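Local coordinates for 2-oxoglutarate-dependent dioxygenase DAO (Oryza sativa subsp. indica, PDB 6KUN), which probably catalyses the irreversible oxidation of the auxin indole-3-acetic acid to inactive 2-oxoindole-3-acetic acid, using iron(II) and 2-oxoglutarate, at residues Leu179-Glu184 and Phe211-Gly216; Asn224-Asn229 and Gly261-Gly266; Arg65-Ile70 and Ala105-Pro110. One frame throughout, in Å; residues are numbered along the deposited sequence.

Overall arrangement
Along the chain the three contacts come in series: interaction 3 closes first, then interaction 1, then interaction 2. Interaction 1 sits near the centre of the chain, where strands 179-183 and 211-215 are neighbours in the large sheet of the jelly-roll core, beside the 2-oxoglutarate and the predicted iron ligands. Interaction 2 joins two loops with its centre about 21 Å from that of interaction 1, and its Leu227-Asn229 end packs directly on Val215 and Gly216. Interaction 3, where the chain leaves helices 61-66 and 97-106, has its centre about 42 Å from that of interaction 2, on the opposite side of the chain's centre. The catalytic core thus lies between two peripheral contacts remote from the annotated sites.

Interaction 1: Leu179-Glu184 and Phe211-Gly216; sequences LTVLQE and FVVNVG
Leu182 and Val212 face each other as an antiparallel hydrogen-bonded pair, Leu182 N giving to Val212 O at 2.8 Å and Val212 N to Leu182 O at 3.0 Å. Thr180 and Asn214 form the next such pair, so four backbone bonds tie strand 179-183 to strand 211-215, whose axes run 156° apart. Between them Val181 and Val213 make a non-hydrogen-bonded pair. On their face of the sheet CD2 of Leu179 meets CG2 of Val215 at 3.8 Å, and helix 111-138 covers Leu179 and Val181 through Ile128.

Phe211 can be followed outward from its CB, which rests against Val181 CG1 at 3.7 Å. With CG anti to the carbonyl carbon (chi1 -66°), the ring reaches the amide of Gln183. CG still lies near the valine methyl, CD1 has Leu182 O at its edge, and CE1 comes within 3.5 Å of Gln183 NE2; CZ, at the far end, lies near the same amide. NE2 stands over one ring face, displaced toward the rim, and the amide and ring planes are only 16° apart, so the amide lies nearly parallel over the rim of the ring. The bend at chi2 of Gln183 brings its amide back over the ring. Beyond the two strands, His39 meets the phenyl ring edge-to-face.

The face bearing Thr180, Leu182, Val212 and Asn214 looks toward the active site, and Leu182 touches the bound 2-oxoglutarate. Thr180 OG1 is hydrogen-bonded to Asp175, a predicted iron ligand, and is therefore a second-shell group likely to hold that carboxylate in place. The strand pair is thus apolar toward the helix, whereas its other face combines an apolar touch on 2-oxoglutarate through Leu182 with a polar hold, through Thr180, on what is probably an iron ligand.

Interaction 2: Asn224-Asn229 and Gly261-Gly266; sequences NGRLHN and GELVDG
Leu263 O is the focus of the contact, taking bonds from two side chains of segment 224-229. Arg226 NE reaches it at 3.0 Å in a fairly straight bond (161° at the hydrogen), with the oxygen at the edge of the guanidinium, almost in its plane. Asn224 ND2 comes from above the carbonyl plane at 3.2 Å, while Asn224 OD1 takes the backbone N of Arg271. The tight part lies around Leu263: its CB packs 4.0 Å from Asn224 CB and also lies near Arg226 NE, and Leu139 and Leu141 add apolar cover.

Toward solvent the contact thins to a charged clasp. The arginine chain, extended from CG to NE, carries NH2 to Asp265 OD2, a salt bridge of 2.7 Å. Only one carboxylate oxygen is engaged by the arginine, and the two flat groups stand 75° apart; Asp265 OD1 instead accepts from the backbone N of His268. Val264 merely borders the asparagine amide.

Asn224, with positive phi (56°), is the C-prime residue of a Schellman motif that ends helix 217-222, a helix stop whose side chain here also ties down the 261-266 loop.

Interaction 3: Arg65-Ile70 and Ala105-Pro110; sequences RRNADI and ARLDAP
Asn67 lays its amide against the backbone of Leu107 and Asp108. Its OD1 accepts from Asp108 N at 2.7 Å; the bond is nearly straight (167° at the hydrogen), and the donor lies in the carbonyl plane on a lone pair. ND2 makes a long, weak bond to Asp108 O, so the one amide addresses both polar backbone atoms of a single residue. OD1 also sits 3.5 Å from Leu107 CD2. Putting an alanine at Asn67 would probably leave Asp108 N without its acceptor and open a gap beside the Leu107 side chain.

On one flank Arg66 clasps Asp108 OD2 in a salt bridge, with NH2 at 2.7 Å and NE close by. Both N-H bonds are strongly bent and count as weak, and the guanidinium and carboxylate planes are 50° apart. Asp108 CG, anti to the backbone N (chi1 -178°), brings OD2 to the guanidinium edge. On the other flank Ile70 CD1 touches Leu107 CD2 at 3.7 Å, while its CB packs against that of Arg106.

The contact joins the chain leaving helix 61-66, in the N-terminal dioxygenase family region, to the exit of helix 97-106, where Leu107 is the first non-helical residue, away from the annotated sites. Arg106, extended from CG to NE, reaches past Ile70 so that NH1 grips Ile70 O at 2.9 Å, in the carbonyl plane. A water donates to both Arg66 O and Arg106 O, bridging the two segments through backbone carbonyls.

Further out, Asp62 forms a salt bridge with Arg66 NH1, so the guanidinium is shared between Asp62 and Asp108, and the backbone of Asn67 is hydrogen-bonded to Tyr76 in strand 75-77.

Interaction 1: Leu179-Glu184 and Phe211-Gly216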
ATOM      1  N   LEU B 179      21.222  -5.218 -14.559  1.00 21.06           N
ATOM      2  CA  LEU B 179      20.205  -4.310 -14.045  1.00 25.76           C
ATOM      3  C   LEU B 179      19.365  -5.058 -13.029  1.00 16.69           C
ATOM      4  O   LEU B 179      19.147  -6.264 -13.179  1.00 16.23           O
ATOM      5  CB  LEU B 179      19.239  -3.827 -15.126  1.00 21.45           C
ATOM      6  CG  LEU B 179      19.761  -2.870 -16.179  1.00 35.64           C
ATOM      7  CD1 LEU B 179      18.697  -2.632 -17.223  1.00 31.42           C
ATOM      8  CD2 LEU B 179      20.223  -1.589 -15.542  1.00 39.45           C
ATOM      9  N   THR B 180      18.843  -4.335 -12.045  1.00 16.96           N
ATOM     10  CA  THR B 180      17.964  -4.895 -11.042  1.00 20.10           C
ATOM     11  C   THR B 180      16.719  -4.043 -10.906  1.00 17.34           C
ATOM     12  O   THR B 180      16.828  -2.819 -10.793  1.00 24.34           O
ATOM     13  CB  THR B 180      18.667  -4.982  -9.694  1.00 19.97           C
ATOM     14  OG1 THR B 180      19.864  -5.734  -9.849  1.00 22.04           O
ATOM     15  CG2 THR B 180      17.744  -5.714  -8.691  1.00 26.19           C
ATOM     16  N   VAL B 181      15.533  -4.688 -10.901  1.00 11.17           N
ATOM     17  CA  VAL B 181      14.286  -3.983 -10.661  1.00 13.29           C
ATOM     18  C   VAL B 181      13.784  -4.402  -9.290  1.00 19.33           C
ATOM     19  O   VAL B 181      13.594  -5.592  -9.044  1.00 17.18           O
ATOM     20  CB  VAL B 181      13.218  -4.245 -11.735  1.00 23.66           C
ATOM     21  CG1 VAL B 181      11.983  -3.382 -11.452  1.00 26.35           C
ATOM     22  CG2 VAL B 181      13.746  -3.936 -13.089  1.00 29.15           C
ATOM     23  N   LEU B 182      13.530  -3.423  -8.423  1.00 17.40           N
ATOM     24  CA  LEU B 182      13.157  -3.661  -7.033  1.00 17.53           C
ATOM     25  C   LEU B 182      11.762  -3.095  -6.773  1.00 17.35           C
ATOM     26  O   LEU B 182      11.428  -2.002  -7.243  1.00 15.28           O
ATOM     27  CB  LEU B 182      14.162  -2.977  -6.071  1.00 24.42           C
ATOM     28  CG  LEU B 182      15.657  -3.250  -6.177  1.00 70.45           C
ATOM     29  CD1 LEU B 182      16.406  -2.274  -5.267  1.00 90.11           C
ATOM     30  CD2 LEU B 182      15.988  -4.673  -5.809  1.00 91.12           C
ATOM     31  N   GLN B 183      10.991  -3.816  -5.963  1.00 16.65           N
ATOM     32  CA  GLN B 183       9.741  -3.321  -5.401  1.00 18.41           C
ATOM     33  C   GLN B 183       9.875  -3.306  -3.877  1.00 21.12           C
ATOM     34  O   GLN B 183       9.840  -4.355  -3.234  1.00 20.25           O
ATOM     35  CB  GLN B 183       8.569  -4.207  -5.823  1.00 25.31           C
ATOM     36  CG  GLN B 183       7.253  -3.856  -5.150  1.00 46.37           C
ATOM     37  CD  GLN B 183       6.189  -3.425  -6.140  1.00 53.43           C
ATOM     38  OE1 GLN B 183       5.317  -4.209  -6.514  1.00 30.69           O
ATOM     39  NE2 GLN B 183       6.256  -2.170  -6.571  1.00 59.44           N
ATOM     40  N   GLU B 184      10.041  -2.115  -3.307  1.00 31.71           N
ATOM     41  CA  GLU B 184      10.350  -1.967  -1.889  1.00 39.46           C
ATOM     42  C   GLU B 184       9.058  -1.936  -1.084  1.00 33.46           C
ATOM     43  O   GLU B 184       7.975  -1.677  -1.602  1.00 24.06           O
ATOM     44  CB  GLU B 184      11.170  -0.686  -1.651  1.00 64.49           C
ATOM     45  CG  GLU B 184      11.702  -0.493  -0.222  1.00 81.74           C
ATOM     46  CD  GLU B 184      12.619   0.720  -0.109  1.00 88.41           C
ATOM     47  OE1 GLU B 184      12.802   1.422  -1.127  1.00 81.98           O
ATOM     48  OE2 GLU B 184      13.160   0.972   0.988  1.00 93.82           O
ATOM     49  N   PHE B 211       8.659   1.266  -9.194  1.00 24.51           N
ATOM     50  CA  PHE B 211       9.800   0.360  -9.039  1.00 18.40           C
ATOM     51  C   PHE B 211      11.077   1.195  -9.057  1.00 19.86           C
ATOM     52  O   PHE B 211      11.108   2.279  -9.629  1.00 20.40           O
ATOM     53  CB  PHE B 211       9.817  -0.692 -10.173  1.00 25.14           C
ATOM     54  CG  PHE B 211       8.634  -1.662 -10.143  1.00 21.27           C
ATOM     55  CD1 PHE B 211       8.676  -2.802  -9.393  1.00 21.38           C
ATOM     56  CD2 PHE B 211       7.522  -1.446 -10.937  1.00 18.29           C
ATOM     57  CE1 PHE B 211       7.610  -3.710  -9.353  1.00 28.60           C
ATOM     58  CE2 PHE B 211       6.445  -2.351 -10.920  1.00 35.81           C
ATOM     59  CZ  PHE B 211       6.495  -3.487 -10.120  1.00 23.91           C
ATOM     60  N   VAL B 212      12.105   0.696  -8.398  1.00 16.24           N
ATOM     61  CA  VAL B 212      13.460   1.245  -8.466  1.00 18.02           C
ATOM     62  C   VAL B 212      14.296   0.352  -9.356  1.00 23.69           C
ATOM     63  O   VAL B 212      14.243  -0.879  -9.226  1.00 19.27           O
ATOM     64  CB  VAL B 212      14.064   1.340  -7.052  1.00 22.23           C
ATOM     65  CG1 VAL B 212      15.475   1.879  -7.090  1.00 38.66           C
ATOM     66  CG2 VAL B 212      13.165   2.179  -6.165  1.00 29.50           C
ATOM     67  N   VAL B 213      15.092   0.956 -10.238  1.00 16.37           N
ATOM     68  CA  VAL B 213      16.034   0.247 -11.082  1.00 13.88           C
ATOM     69  C   VAL B 213      17.453   0.623 -10.671  1.00 25.66           C
ATOM     70  O   VAL B 213      17.770   1.807 -10.509  1.00 19.17           O
ATOM     71  CB  VAL B 213      15.790   0.541 -12.573  1.00 26.39           C
ATOM     72  CG1 VAL B 213      16.796  -0.274 -13.424  1.00 21.24           C
ATOM     73  CG2 VAL B 213      14.331   0.236 -12.939  1.00 22.40           C
ATOM     74  N   ASN B 214      18.298  -0.383 -10.462  1.00 19.49           N
ATOM     75  CA  ASN B 214      19.717  -0.158 -10.165  1.00 15.12           C
ATOM     76  C   ASN B 214      20.589  -0.816 -11.219  1.00 19.95           C
ATOM     77  O   ASN B 214      20.355  -1.976 -11.615  1.00 17.78           O
ATOM     78  CB  ASN B 214      20.100  -0.772  -8.766  1.00 23.46           C
ATOM     79  CG  ASN B 214      19.519   0.032  -7.609  1.00 35.15           C
ATOM     80  OD1 ASN B 214      19.127   1.178  -7.765  1.00 35.01           O
ATOM     81  ND2 ASN B 214      19.463  -0.597  -6.438  1.00 37.01           N
ATOM     82  N   VAL B 215      21.640  -0.109 -11.624  1.00 18.35           N
ATOM     83  CA  VAL B 215      22.649  -0.651 -12.538  1.00 14.65           C
ATOM     84  C   VAL B 215      23.692  -1.384 -11.729  1.00 14.12           C
ATOM     85  O   VAL B 215      24.170  -0.872 -10.717  1.00 19.99           O
ATOM     86  CB  VAL B 215      23.316   0.484 -13.362  1.00 14.44           C
ATOM     87  CG1 VAL B 215      24.393  -0.093 -14.283  1.00 21.55           C
ATOM     88  CG2 VAL B 215      22.254   1.268 -14.126  1.00 21.13           C
ATOM     89  N   GLY B 216      24.099  -2.556 -12.207  1.00 15.26           N
ATOM     90  CA  GLY B 216      25.095  -3.365 -11.549  1.00 13.97           C
ATOM     91  C   GLY B 216      26.414  -3.413 -12.314  1.00 18.46           C
ATOM     92  O   GLY B 216      26.637  -2.710 -13.296  1.00 16.50           O
TER

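Interaction 2: Asn224-Asn229 and Gly261-Gly266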
ATOM      1  N   ASN B 224      30.772  -0.180 -21.421  1.00 21.42           N
ATOM      2  CA  ASN B 224      32.107   0.375 -21.538  1.00 26.02           C
ATOM      3  C   ASN B 224      32.330   1.548 -20.611  1.00 28.64           C
ATOM      4  O   ASN B 224      32.931   2.540 -21.003  1.00 23.31           O
ATOM      5  CB  ASN B 224      32.433   0.796 -22.964  1.00 24.66           C
ATOM      6  CG  ASN B 224      33.916   0.950 -23.158  1.00 38.31           C
ATOM      7  OD1 ASN B 224      34.683   0.111 -22.719  1.00 29.14           O
ATOM      8  ND2 ASN B 224      34.320   2.078 -23.718  1.00 34.40           N
ATOM      9  N   GLY B 225      31.820   1.453 -19.399  1.00 29.48           N
ATOM     10  CA  GLY B 225      32.000   2.513 -18.431  1.00 24.57           C
ATOM     11  C   GLY B 225      30.943   3.593 -18.437  1.00 30.15           C
ATOM     12  O   GLY B 225      31.004   4.486 -17.595  1.00 30.23           O
ATOM     13  N   ARG B 226      29.972   3.539 -19.340  1.00 24.49           N
ATOM     14  CA  ARG B 226      29.019   4.627 -19.480  1.00 28.66           C
ATOM     15  C   ARG B 226      27.866   4.579 -18.482  1.00 29.65           C
ATOM     16  O   ARG B 226      27.228   5.611 -18.213  1.00 25.37           O
ATOM     17  CB  ARG B 226      28.470   4.619 -20.909  1.00 31.90           C
ATOM     18  CG  ARG B 226      29.496   5.010 -21.941  1.00 33.00           C
ATOM     19  CD  ARG B 226      29.009   4.789 -23.347  1.00 41.89           C
ATOM     20  NE  ARG B 226      30.087   5.133 -24.280  1.00 48.97           N
ATOM     21  CZ  ARG B 226      30.423   6.389 -24.581  1.00 41.88           C
ATOM     22  NH1 ARG B 226      29.759   7.394 -24.031  1.00 27.84           N
ATOM     23  NH2 ARG B 226      31.417   6.628 -25.426  1.00 48.20           N
ATOM     24  N   LEU B 227      27.564   3.445 -17.926  1.00 22.29           N
ATOM     25  CA  LEU B 227      26.483   3.336 -16.929  1.00 22.85           C
ATOM     26  C   LEU B 227      27.103   2.985 -15.588  1.00 27.95           C
ATOM     27  O   LEU B 227      27.915   2.050 -15.506  1.00 28.89           O
ATOM     28  CB  LEU B 227      25.465   2.282 -17.327  1.00 23.96           C
ATOM     29  CG  LEU B 227      24.804   2.348 -18.699  1.00 35.54           C
ATOM     30  CD1 LEU B 227      23.928   1.139 -18.903  1.00 34.51           C
ATOM     31  CD2 LEU B 227      24.017   3.594 -18.860  1.00 41.95           C
ATOM     32  N   HIS B 228      26.713   3.726 -14.557  1.00 24.03           N
ATOM     33  CA  HIS B 228      27.333   3.643 -13.248  1.00 26.80           C
ATOM     34  C   HIS B 228      26.760   2.474 -12.450  1.00 28.33           C
ATOM     35  O   HIS B 228      25.545   2.404 -12.236  1.00 21.40           O
ATOM     36  CB  HIS B 228      27.084   4.937 -12.466  1.00 26.99           C
ATOM     37  CG  HIS B 228      27.659   4.927 -11.082  1.00 25.10           C
ATOM     38  ND1 HIS B 228      29.014   4.794 -10.846  1.00 26.73           N
ATOM     39  CD2 HIS B 228      27.069   5.002  -9.862  1.00 28.12           C
ATOM     40  CE1 HIS B 228      29.232   4.811  -9.540  1.00 25.77           C
ATOM     41  NE2 HIS B 228      28.072   4.955  -8.919  1.00 30.62           N
ATOM     42  N   ASN B 229      27.638   1.600 -11.960  1.00 20.92           N
ATOM     43  CA  ASN B 229      27.220   0.521 -11.072  1.00 15.04           C
ATOM     44  C   ASN B 229      27.092   1.094  -9.658  1.00 19.45           C
ATOM     45  O   ASN B 229      28.087   1.436  -9.010  1.00 23.06           O
ATOM     46  CB  ASN B 229      28.184  -0.654 -11.126  1.00 18.70           C
ATOM     47  CG  ASN B 229      29.621  -0.258 -10.995  1.00 25.51           C
ATOM     48  OD1 ASN B 229      30.042   0.829 -11.441  1.00 25.52           O
ATOM     49  ND2 ASN B 229      30.412  -1.141 -10.406  1.00 25.21           N
ATOM     50  N   GLY B 261      30.656  -2.708 -29.771  1.00 48.77           N
ATOM     51  CA  GLY B 261      31.502  -1.770 -30.498  1.00 38.52           C
ATOM     52  C   GLY B 261      31.175  -0.286 -30.379  1.00 55.03           C
ATOM     53  O   GLY B 261      32.089   0.536 -30.201  1.00 38.56           O
ATOM     54  N   GLU B 262      29.901   0.106 -30.461  1.00 31.96           N
ATOM     55  CA  GLU B 262      29.581   1.513 -30.627  1.00 48.09           C
ATOM     56  C   GLU B 262      29.759   2.337 -29.350  1.00 56.23           C
ATOM     57  O   GLU B 262      29.617   3.572 -29.401  1.00 42.96           O
ATOM     58  CB  GLU B 262      28.140   1.702 -31.129  1.00 59.23           C
ATOM     59  CG  GLU B 262      27.842   1.058 -32.475  1.00 72.07           C
ATOM     60  CD  GLU B 262      27.351  -0.388 -32.354  1.00 60.07           C
ATOM     61  OE1 GLU B 262      27.936  -1.171 -31.562  1.00 45.96           O
ATOM     62  OE2 GLU B 262      26.377  -0.725 -33.058  1.00 52.65           O
ATOM     63  N   LEU B 263      30.083   1.700 -28.220  1.00 55.31           N
ATOM     64  CA  LEU B 263      30.303   2.425 -26.974  1.00 58.14           C
ATOM     65  C   LEU B 263      31.780   2.703 -26.693  1.00 51.54           C
ATOM     66  O   LEU B 263      32.086   3.370 -25.688  1.00 24.17           O
ATOM     67  CB  LEU B 263      29.710   1.664 -25.788  1.00 54.10           C
ATOM     68  CG  LEU B 263      28.219   1.333 -25.869  1.00 43.97           C
ATOM     69  CD1 LEU B 263      27.431   2.529 -26.327  1.00 43.11           C
ATOM     70  CD2 LEU B 263      27.991   0.160 -26.791  1.00 52.72           C
ATOM     71  N   VAL B 264      32.692   2.198 -27.532  1.00 42.20           N
ATOM     72  CA  VAL B 264      34.121   2.509 -27.447  1.00 61.61           C
ATOM     73  C   VAL B 264      34.488   3.425 -28.612  1.00 57.38           C
ATOM     74  O   VAL B 264      34.341   3.048 -29.782  1.00 60.64           O
ATOM     75  CB  VAL B 264      34.998   1.243 -27.455  1.00 53.60           C
ATOM     76  CG1 VAL B 264      34.437   0.195 -28.415  1.00 54.82           C
ATOM     77  CG2 VAL B 264      36.460   1.625 -27.822  1.00 28.54           C
ATOM     78  N   ASP B 265      34.979   4.621 -28.288  1.00 53.52           N
ATOM     79  CA  ASP B 265      35.347   5.624 -29.290  1.00 48.10           C
ATOM     80  C   ASP B 265      36.719   6.189 -28.950  1.00 47.46           C
ATOM     81  O   ASP B 265      37.358   5.780 -27.976  1.00 41.76           O
ATOM     82  CB  ASP B 265      34.282   6.733 -29.368  1.00 47.77           C
ATOM     83  CG  ASP B 265      33.830   7.221 -27.996  1.00 48.53           C
ATOM     84  OD1 ASP B 265      34.689   7.552 -27.164  1.00 47.49           O
ATOM     85  OD2 ASP B 265      32.598   7.309 -27.755  1.00 45.86           O
ATOM     86  N   GLY B 266      37.187   7.143 -29.768  1.00 54.74           N
ATOM     87  CA  GLY B 266      38.469   7.765 -29.497  1.00 60.13           C
ATOM     88  C   GLY B 266      38.580   8.310 -28.087  1.00 72.60           C
ATOM     89  O   GLY B 266      39.643   8.233 -27.467  1.00 77.33           O
TER

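Interaction 3: Arg65-Ile70 and Ala105-Pro110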
ATOM      1  N   ARG B  65      10.861 -24.857   5.167  1.00 29.87           N
ATOM      2  CA  ARG B  65      11.916 -25.823   4.859  1.00 23.93           C
ATOM      3  C   ARG B  65      11.521 -26.742   3.704  1.00 18.11           C
ATOM      4  O   ARG B  65      12.357 -27.115   2.874  1.00 24.97           O
ATOM      5  CB  ARG B  65      12.245 -26.659   6.096  1.00 46.51           C
ATOM      6  CG  ARG B  65      13.695 -26.531   6.570  1.00 64.40           C
ATOM      7  CD  ARG B  65      14.486 -27.823   6.399  1.00 76.20           C
ATOM      8  NE  ARG B  65      14.191 -28.802   7.442  1.00 92.71           N
ATOM      9  CZ  ARG B  65      14.505 -28.655   8.730  1.00 89.23           C
ATOM     10  NH1 ARG B  65      15.114 -27.549   9.151  1.00 77.85           N
ATOM     11  NH2 ARG B  65      14.198 -29.611   9.601  1.00 87.02           N
ATOM     12  N   ARG B  66      10.248 -27.134   3.639  1.00 23.66           N
ATOM     13  CA  ARG B  66       9.821 -27.880   2.460  1.00 17.57           C
ATOM     14  C   ARG B  66       9.965 -27.077   1.164  1.00 21.95           C
ATOM     15  O   ARG B  66       9.924 -27.666   0.075  1.00 31.25           O
ATOM     16  CB  ARG B  66       8.379 -28.335   2.654  1.00 22.86           C
ATOM     17  CG  ARG B  66       8.248 -29.414   3.759  1.00 46.87           C
ATOM     18  CD  ARG B  66       6.958 -30.196   3.676  1.00 52.35           C
ATOM     19  NE  ARG B  66       5.774 -29.376   3.922  1.00 77.42           N
ATOM     20  CZ  ARG B  66       5.436 -28.876   5.106  1.00 75.86           C
ATOM     21  NH1 ARG B  66       6.205 -29.103   6.169  1.00 81.15           N
ATOM     22  NH2 ARG B  66       4.334 -28.138   5.232  1.00 41.65           N
ATOM     23  N   ASN B  67      10.174 -25.767   1.258  1.00 30.94           N
ATOM     24  CA  ASN B  67      10.367 -24.938   0.082  1.00 22.60           C
ATOM     25  C   ASN B  67      11.823 -24.695  -0.235  1.00 27.26           C
ATOM     26  O   ASN B  67      12.124 -23.934  -1.156  1.00 27.16           O
ATOM     27  CB  ASN B  67       9.632 -23.606   0.300  1.00 25.51           C
ATOM     28  CG  ASN B  67       8.160 -23.749   0.043  1.00 20.85           C
ATOM     29  OD1 ASN B  67       7.753 -24.303  -0.989  1.00 28.59           O
ATOM     30  ND2 ASN B  67       7.339 -23.229   0.960  1.00 26.70           N
ATOM     31  N   ALA B  68      12.735 -25.326   0.493  1.00 25.90           N
ATOM     32  CA  ALA B  68      14.156 -25.219   0.166  1.00 29.03           C
ATOM     33  C   ALA B  68      14.518 -26.216  -0.914  1.00 27.32           C
ATOM     34  O   ALA B  68      14.126 -27.379  -0.845  1.00 26.98           O
ATOM     35  CB  ALA B  68      15.017 -25.455   1.405  1.00 32.96           C
ATOM     36  N   ASP B  69      15.261 -25.757  -1.916  1.00 21.53           N
ATOM     37  CA  ASP B  69      15.779 -26.613  -2.976  1.00 28.39           C
ATOM     38  C   ASP B  69      14.665 -27.236  -3.810  1.00 31.24           C
ATOM     39  O   ASP B  69      14.789 -28.354  -4.316  1.00 29.38           O
ATOM     40  CB  ASP B  69      16.690 -27.688  -2.376  1.00 47.60           C
ATOM     41  CG  ASP B  69      17.821 -27.084  -1.528  1.00 59.87           C
ATOM     42  OD1 ASP B  69      18.647 -26.310  -2.075  1.00 54.28           O
ATOM     43  OD2 ASP B  69      17.864 -27.369  -0.306  1.00 60.28           O
ATOM     44  N   ILE B  70      13.571 -26.512  -4.053  1.00 24.47           N
ATOM     45  CA  ILE B  70      12.462 -27.141  -4.770  1.00 23.11           C
ATOM     46  C   ILE B  70      12.801 -27.287  -6.238  1.00 22.86           C
ATOM     47  O   ILE B  70      12.274 -28.186  -6.912  1.00 21.66           O
ATOM     48  CB  ILE B  70      11.132 -26.388  -4.550  1.00 29.36           C
ATOM     49  CG1 ILE B  70      11.285 -24.887  -4.752  1.00 25.45           C
ATOM     50  CG2 ILE B  70      10.567 -26.731  -3.161  1.00 22.75           C
ATOM     51  CD1 ILE B  70       9.941 -24.107  -4.655  1.00 24.56           C
ATOM     52  N   ALA B 105       4.970 -24.576  -9.227  1.00 20.27           N
ATOM     53  CA  ALA B 105       4.217 -25.816  -9.067  1.00 26.87           C
ATOM     54  C   ALA B 105       4.641 -26.544  -7.794  1.00 28.86           C
ATOM     55  O   ALA B 105       3.822 -27.231  -7.175  1.00 28.57           O
ATOM     56  CB  ALA B 105       4.397 -26.705 -10.292  1.00 21.10           C
ATOM     57  N   ARG B 106       5.897 -26.337  -7.364  1.00 25.88           N
ATOM     58  CA  ARG B 106       6.477 -27.060  -6.253  1.00 17.93           C
ATOM     59  C   ARG B 106       6.472 -26.313  -4.943  1.00 23.57           C
ATOM     60  O   ARG B 106       6.779 -26.907  -3.907  1.00 19.98           O
ATOM     61  CB  ARG B 106       7.902 -27.478  -6.588  1.00 20.37           C
ATOM     62  CG  ARG B 106       7.941 -28.453  -7.727  1.00 25.04           C
ATOM     63  CD  ARG B 106       9.362 -28.935  -7.978  1.00 31.71           C
ATOM     64  NE  ARG B 106       9.481 -29.459  -9.338  1.00 22.52           N
ATOM     65  CZ  ARG B 106      10.623 -29.825  -9.922  1.00 26.24           C
ATOM     66  NH1 ARG B 106      11.769 -29.739  -9.276  1.00 30.85           N
ATOM     67  NH2 ARG B 106      10.594 -30.252 -11.156  1.00 22.88           N
ATOM     68  N   LEU B 107       6.106 -25.046  -4.943  1.00 24.46           N
ATOM     69  CA  LEU B 107       5.982 -24.318  -3.690  1.00 16.95           C
ATOM     70  C   LEU B 107       4.942 -24.966  -2.800  1.00 21.43           C
ATOM     71  O   LEU B 107       3.840 -25.296  -3.246  1.00 26.64           O
ATOM     72  CB  LEU B 107       5.576 -22.873  -3.948  1.00 26.54           C
ATOM     73  CG  LEU B 107       6.667 -21.912  -4.371  1.00 26.75           C
ATOM     74  CD1 LEU B 107       5.959 -20.637  -4.836  1.00 29.83           C
ATOM     75  CD2 LEU B 107       7.608 -21.608  -3.243  1.00 24.55           C
ATOM     76  N   ASP B 108       5.275 -25.119  -1.541  1.00 17.79           N
ATOM     77  CA  ASP B 108       4.287 -25.558  -0.558  1.00 22.27           C
ATOM     78  C   ASP B 108       3.505 -24.316  -0.083  1.00 21.77           C
ATOM     79  O   ASP B 108       3.934 -23.593   0.816  1.00 30.93           O
ATOM     80  CB  ASP B 108       4.973 -26.263   0.597  1.00 27.33           C
ATOM     81  CG  ASP B 108       3.985 -26.770   1.607  1.00 34.20           C
ATOM     82  OD1 ASP B 108       2.755 -26.677   1.371  1.00 33.93           O
ATOM     83  OD2 ASP B 108       4.461 -27.271   2.637  1.00 36.37           O
ATOM     84  N   ALA B 109       2.387 -24.067  -0.705  1.00 23.20           N
ATOM     85  CA  ALA B 109       1.592 -22.896  -0.420  1.00 26.71           C
ATOM     86  C   ALA B 109       0.239 -23.094  -1.061  1.00 22.23           C
ATOM     87  O   ALA B 109       0.113 -23.929  -1.966  1.00 27.31           O
ATOM     88  CB  ALA B 109       2.262 -21.646  -1.002  1.00 27.15           C
ATOM     89  N   PRO B 110      -0.750 -22.259  -0.759  1.00 34.12           N
ATOM     90  CA  PRO B 110      -2.060 -22.424  -1.374  1.00 27.61           C
ATOM     91  C   PRO B 110      -1.979 -22.137  -2.887  1.00 32.03           C
ATOM     92  O   PRO B 110      -1.124 -21.353  -3.326  1.00 28.50           O
ATOM     93  CB  PRO B 110      -2.950 -21.403  -0.649  1.00 29.74           C
ATOM     94  CG  PRO B 110      -2.215 -21.112   0.627  1.00 34.97           C
ATOM     95  CD  PRO B 110      -0.754 -21.176   0.251  1.00 30.84           C
TER
HETATM   96  O   HOH W   1       7.491 -27.786  -1.291  1.00 30.11           O